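Local atomic coordinates of endoglucanase (Humicola insolens, PDB entry 1DYS), a protein that hydrolyses internal beta-1,4-glucosidic linkages in cellulose as a family 6 glycoside hydrolase, contributing to the recycling of plant biomass. Residues F50-N55 with V307-G312. Residues are numbered along the deposited sequence; the frame is centred on the assembly and turned at random.
Sequences FYWISN and VWVKPG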
ATOM      1  N   PHE A  50      17.571   9.114   1.526  1.00 16.48           N
ATOM      2  CA  PHE A  50      16.755   9.501   0.381  1.00 13.84           C
ATOM      3  C   PHE A  50      15.268   9.600   0.716  1.00 14.81           C
ATOM      4  O   PHE A  50      14.752   9.022   1.677  1.00 15.09           O
ATOM      5  CB  PHE A  50      16.868   8.348  -0.651  1.00 13.55           C
ATOM      6  CG  PHE A  50      18.097   8.424  -1.496  1.00 13.29           C
ATOM      7  CD1 PHE A  50      19.352   8.529  -0.937  1.00 16.48           C
ATOM      8  CD2 PHE A  50      17.986   8.411  -2.879  1.00 15.87           C
ATOM      9  CE1 PHE A  50      20.468   8.612  -1.731  1.00 15.15           C
ATOM     10  CE2 PHE A  50      19.105   8.522  -3.698  1.00 16.11           C
ATOM     11  CZ  PHE A  50      20.378   8.612  -3.121  1.00 15.82           C
ATOM     12  N   TYR A  51      14.595  10.390  -0.127  1.00 11.65           N
ATOM     13  CA  TYR A  51      13.124  10.522  -0.112  1.00 12.70           C
ATOM     14  C   TYR A  51      12.533   9.585  -1.159  1.00 11.84           C
ATOM     15  O   TYR A  51      12.929   9.645  -2.344  1.00 15.79           O
ATOM     16  CB  TYR A  51      12.795  11.966  -0.529  1.00 13.11           C
ATOM     17  CG  TYR A  51      13.099  13.058   0.485  1.00 13.50           C
ATOM     18  CD1 TYR A  51      14.423  13.472   0.627  1.00 13.00           C
ATOM     19  CD2 TYR A  51      12.136  13.694   1.232  1.00 15.21           C
ATOM     20  CE1 TYR A  51      14.790  14.467   1.505  1.00 15.73           C
ATOM     21  CE2 TYR A  51      12.483  14.708   2.121  1.00 16.71           C
ATOM     22  CZ  TYR A  51      13.809  15.076   2.257  1.00 19.01           C
ATOM     23  OH  TYR A  51      14.128  16.073   3.153  1.00 16.58           O
ATOM     24  N   TRP A  52      11.585   8.735  -0.775  1.00 13.83           N
ATOM     25  CA  TRP A  52      10.959   7.811  -1.678  1.00 12.86           C
ATOM     26  C   TRP A  52       9.692   8.376  -2.321  1.00 13.06           C
ATOM     27  O   TRP A  52       8.726   8.701  -1.644  1.00 15.63           O
ATOM     28  CB  TRP A  52      10.594   6.513  -0.959  1.00 13.88           C
ATOM     29  CG  TRP A  52      11.810   5.684  -0.618  1.00 11.93           C
ATOM     30  CD1 TRP A  52      12.822   6.000   0.246  1.00 14.24           C
ATOM     31  CD2 TRP A  52      12.151   4.402  -1.188  1.00 12.10           C
ATOM     32  NE1 TRP A  52      13.736   4.984   0.319  1.00 10.67           N
ATOM     33  CE2 TRP A  52      13.339   3.998  -0.570  1.00 12.07           C
ATOM     34  CE3 TRP A  52      11.535   3.574  -2.135  1.00 12.55           C
ATOM     35  CZ2 TRP A  52      13.942   2.764  -0.877  1.00 12.99           C
ATOM     36  CZ3 TRP A  52      12.137   2.360  -2.440  1.00 13.86           C
ATOM     37  CH2 TRP A  52      13.331   1.963  -1.796  1.00 13.59           C
ATOM     38  N   ILE A  53       9.795   8.445  -3.657  1.00 11.99           N
ATOM     39  CA  ILE A  53       8.657   9.020  -4.419  1.00 13.95           C
ATOM     40  C   ILE A  53       7.907   7.849  -5.036  1.00 15.56           C
ATOM     41  O   ILE A  53       8.031   7.559  -6.252  1.00 13.88           O
ATOM     42  CB  ILE A  53       9.141  10.017  -5.473  1.00 11.83           C
ATOM     43  CG1 ILE A  53      10.104  11.086  -4.956  1.00 13.23           C
ATOM     44  CG2 ILE A  53       7.877  10.748  -6.014  1.00 15.04           C
ATOM     45  CD1 ILE A  53       9.798  11.763  -3.651  1.00 14.75           C
ATOM     46  N   SER A  54       7.281   7.082  -4.156  1.00 15.20           N
ATOM     47  CA  SER A  54       6.759   5.749  -4.476  1.00 10.25           C
ATOM     48  C   SER A  54       5.416   5.725  -5.170  1.00 14.35           C
ATOM     49  O   SER A  54       4.880   4.644  -5.406  1.00 15.04           O
ATOM     50  CB  SER A  54       6.745   4.888  -3.207  1.00 13.89           C
ATOM     51  OG  SER A  54       8.046   4.893  -2.584  1.00 17.22           O
ATOM     52  N   ASN A  55       4.828   6.870  -5.431  1.00 15.12           N
ATOM     53  CA  ASN A  55       3.559   6.963  -6.150  1.00 14.74           C
ATOM     54  C   ASN A  55       3.295   8.430  -6.489  1.00 15.53           C
ATOM     55  O   ASN A  55       4.063   9.332  -6.129  1.00 15.28           O
ATOM     56  CB  ASN A  55       2.397   6.345  -5.390  1.00 14.25           C
ATOM     57  CG  ASN A  55       2.314   6.938  -4.008  1.00 15.84           C
ATOM     58  OD1 ASN A  55       2.129   8.135  -3.807  1.00 15.76           O
ATOM     59  ND2 ASN A  55       2.542   6.062  -3.023  1.00 20.84           N
ATOM     60  N   VAL A 307      25.544   5.692   0.976  1.00 14.07           N
ATOM     61  CA  VAL A 307      24.380   6.491   1.313  1.00 16.02           C
ATOM     62  C   VAL A 307      23.388   5.675   2.140  1.00 14.25           C
ATOM     63  O   VAL A 307      23.597   4.468   2.410  1.00 12.07           O
ATOM     64  CB  VAL A 307      23.655   6.998   0.019  1.00 10.04           C
ATOM     65  CG1 VAL A 307      24.564   7.954  -0.751  1.00 18.88           C
ATOM     66  CG2 VAL A 307      23.266   5.775  -0.816  1.00 15.95           C
ATOM     67  N   TRP A 308      22.351   6.302   2.686  1.00 14.38           N
ATOM     68  CA  TRP A 308      21.188   5.610   3.246  1.00 13.45           C
ATOM     69  C   TRP A 308      19.997   5.903   2.303  1.00 12.10           C
ATOM     70  O   TRP A 308      19.669   7.071   2.019  1.00 15.65           O
ATOM     71  CB  TRP A 308      20.784   6.002   4.652  1.00 13.60           C
ATOM     72  CG  TRP A 308      21.688   5.615   5.768  1.00 13.39           C
ATOM     73  CD1 TRP A 308      22.937   5.106   5.677  1.00 15.59           C
ATOM     74  CD2 TRP A 308      21.356   5.694   7.157  1.00 10.36           C
ATOM     75  NE1 TRP A 308      23.434   4.842   6.952  1.00 15.23           N
ATOM     76  CE2 TRP A 308      22.487   5.209   7.859  1.00 12.08           C
ATOM     77  CE3 TRP A 308      20.226   6.127   7.870  1.00 12.71           C
ATOM     78  CZ2 TRP A 308      22.483   5.195   9.261  1.00 14.21           C
ATOM     79  CZ3 TRP A 308      20.237   6.105   9.244  1.00 14.85           C
ATOM     80  CH2 TRP A 308      21.362   5.610   9.923  1.00 16.00           C
ATOM     81  N   VAL A 309      19.396   4.806   1.813  1.00 13.08           N
ATOM     82  CA  VAL A 309      18.262   4.995   0.888  1.00 11.26           C
ATOM     83  C   VAL A 309      16.997   4.501   1.580  1.00 10.78           C
ATOM     84  O   VAL A 309      16.098   5.282   1.788  1.00 13.32           O
ATOM     85  CB  VAL A 309      18.566   4.230  -0.407  1.00  8.84           C
ATOM     86  CG1 VAL A 309      17.472   4.543  -1.428  1.00 10.12           C
ATOM     87  CG2 VAL A 309      19.936   4.569  -0.985  1.00 15.13           C
ATOM     88  N   LYS A 310      16.917   3.193   1.946  1.00 12.84           N
ATOM     89  CA  LYS A 310      15.732   2.775   2.699  1.00 14.13           C
ATOM     90  C   LYS A 310      15.741   3.448   4.055  1.00 13.15           C
ATOM     91  O   LYS A 310      16.777   3.460   4.743  1.00 13.30           O
ATOM     92  CB  LYS A 310      15.881   1.267   2.947  1.00 13.66           C
ATOM     93  CG  LYS A 310      14.986   0.630   3.981  1.00 12.89           C
ATOM     94  CD  LYS A 310      13.535   0.525   3.522  1.00 15.43           C
ATOM     95  CE  LYS A 310      12.715   0.145   4.758  1.00 13.14           C
ATOM     96  NZ  LYS A 310      11.306  -0.203   4.322  1.00 18.31           N
ATOM     97  N   PRO A 311      14.635   3.944   4.508  1.00 12.10           N
ATOM     98  CA  PRO A 311      14.526   4.555   5.854  1.00 12.11           C
ATOM     99  C   PRO A 311      14.394   3.476   6.917  1.00 14.07           C
ATOM    100  O   PRO A 311      13.281   2.952   7.069  1.00 13.76           O
ATOM    101  CB  PRO A 311      13.295   5.466   5.843  1.00 14.97           C
ATOM    102  CG  PRO A 311      13.045   5.588   4.338  1.00 16.80           C
ATOM    103  CD  PRO A 311      13.393   4.207   3.787  1.00 13.71           C
ATOM    104  N   GLY A 312      15.452   3.082   7.613  1.00 12.88           N
ATOM    105  CA  GLY A 312      15.397   2.006   8.574  1.00 15.35           C
ATOM    106  C   GLY A 312      14.484   2.411   9.736  1.00 15.66           C
ATOM    107  O   GLY A 312      14.694   3.461  10.346  1.00 14.37           O
TER
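F50 and V309 bring the two backbones together, their CA atoms 4.8 Å apart, and the peptide N of F50 donates to W308 O at 3.0 Å, the one backbone hydrogen bond between 50-55 and 307-312. V309 then fills the angle between two aromatic side chains. Its CG2 methyl sits over one face of the F50 ring, a CH-pi contact 4.2 Å from the centroid, displaced toward the CD1 and CE1 rim. The other methyl, CG1, is anti to the backbone N (chi1 -174°), which lays it against F50 CB and brings it within 4.0 Å of W52 CZ2. Farther along the F50 ring, CE1 touches V307 CB. I135 and V84 of the central sheet pack against both F50 and V309.

W52 supplies the side-chain hydrogen bond. Its indole NE1 donates to V309 O at 2.8 Å in a nearly straight bond (166°); the oxygen lies close to the ring plane, but NE1 stands above the carbonyl plane and not on a lone pair. P311 CD lies 3.6 Å from the same nitrogen, obliquely to the indole. Replacing W52 by a phenylalanine would keep an aromatic ring but remove the N-H, and would probably leave V309 O without this donor and lose part of the packing on P311 CD and V309 CG1. D266 takes the backbone N-H groups of both V309 and K310 on its carboxylate, while K310 NZ turns to E314 O and a salt bridge with D316.

W52, S54 and K310 are probably substrate-binding residues, so this buried contact probably joins two sides of the substrate-binding cleft. Strands 51-53 and 303-307 flank the seam of the curled parallel sheet, the distorted alpha/beta barrel of family 6 glycoside hydrolases, and the loop leaving the second is bridged to the first by one backbone bond, the W52 indole and the V309 side chain.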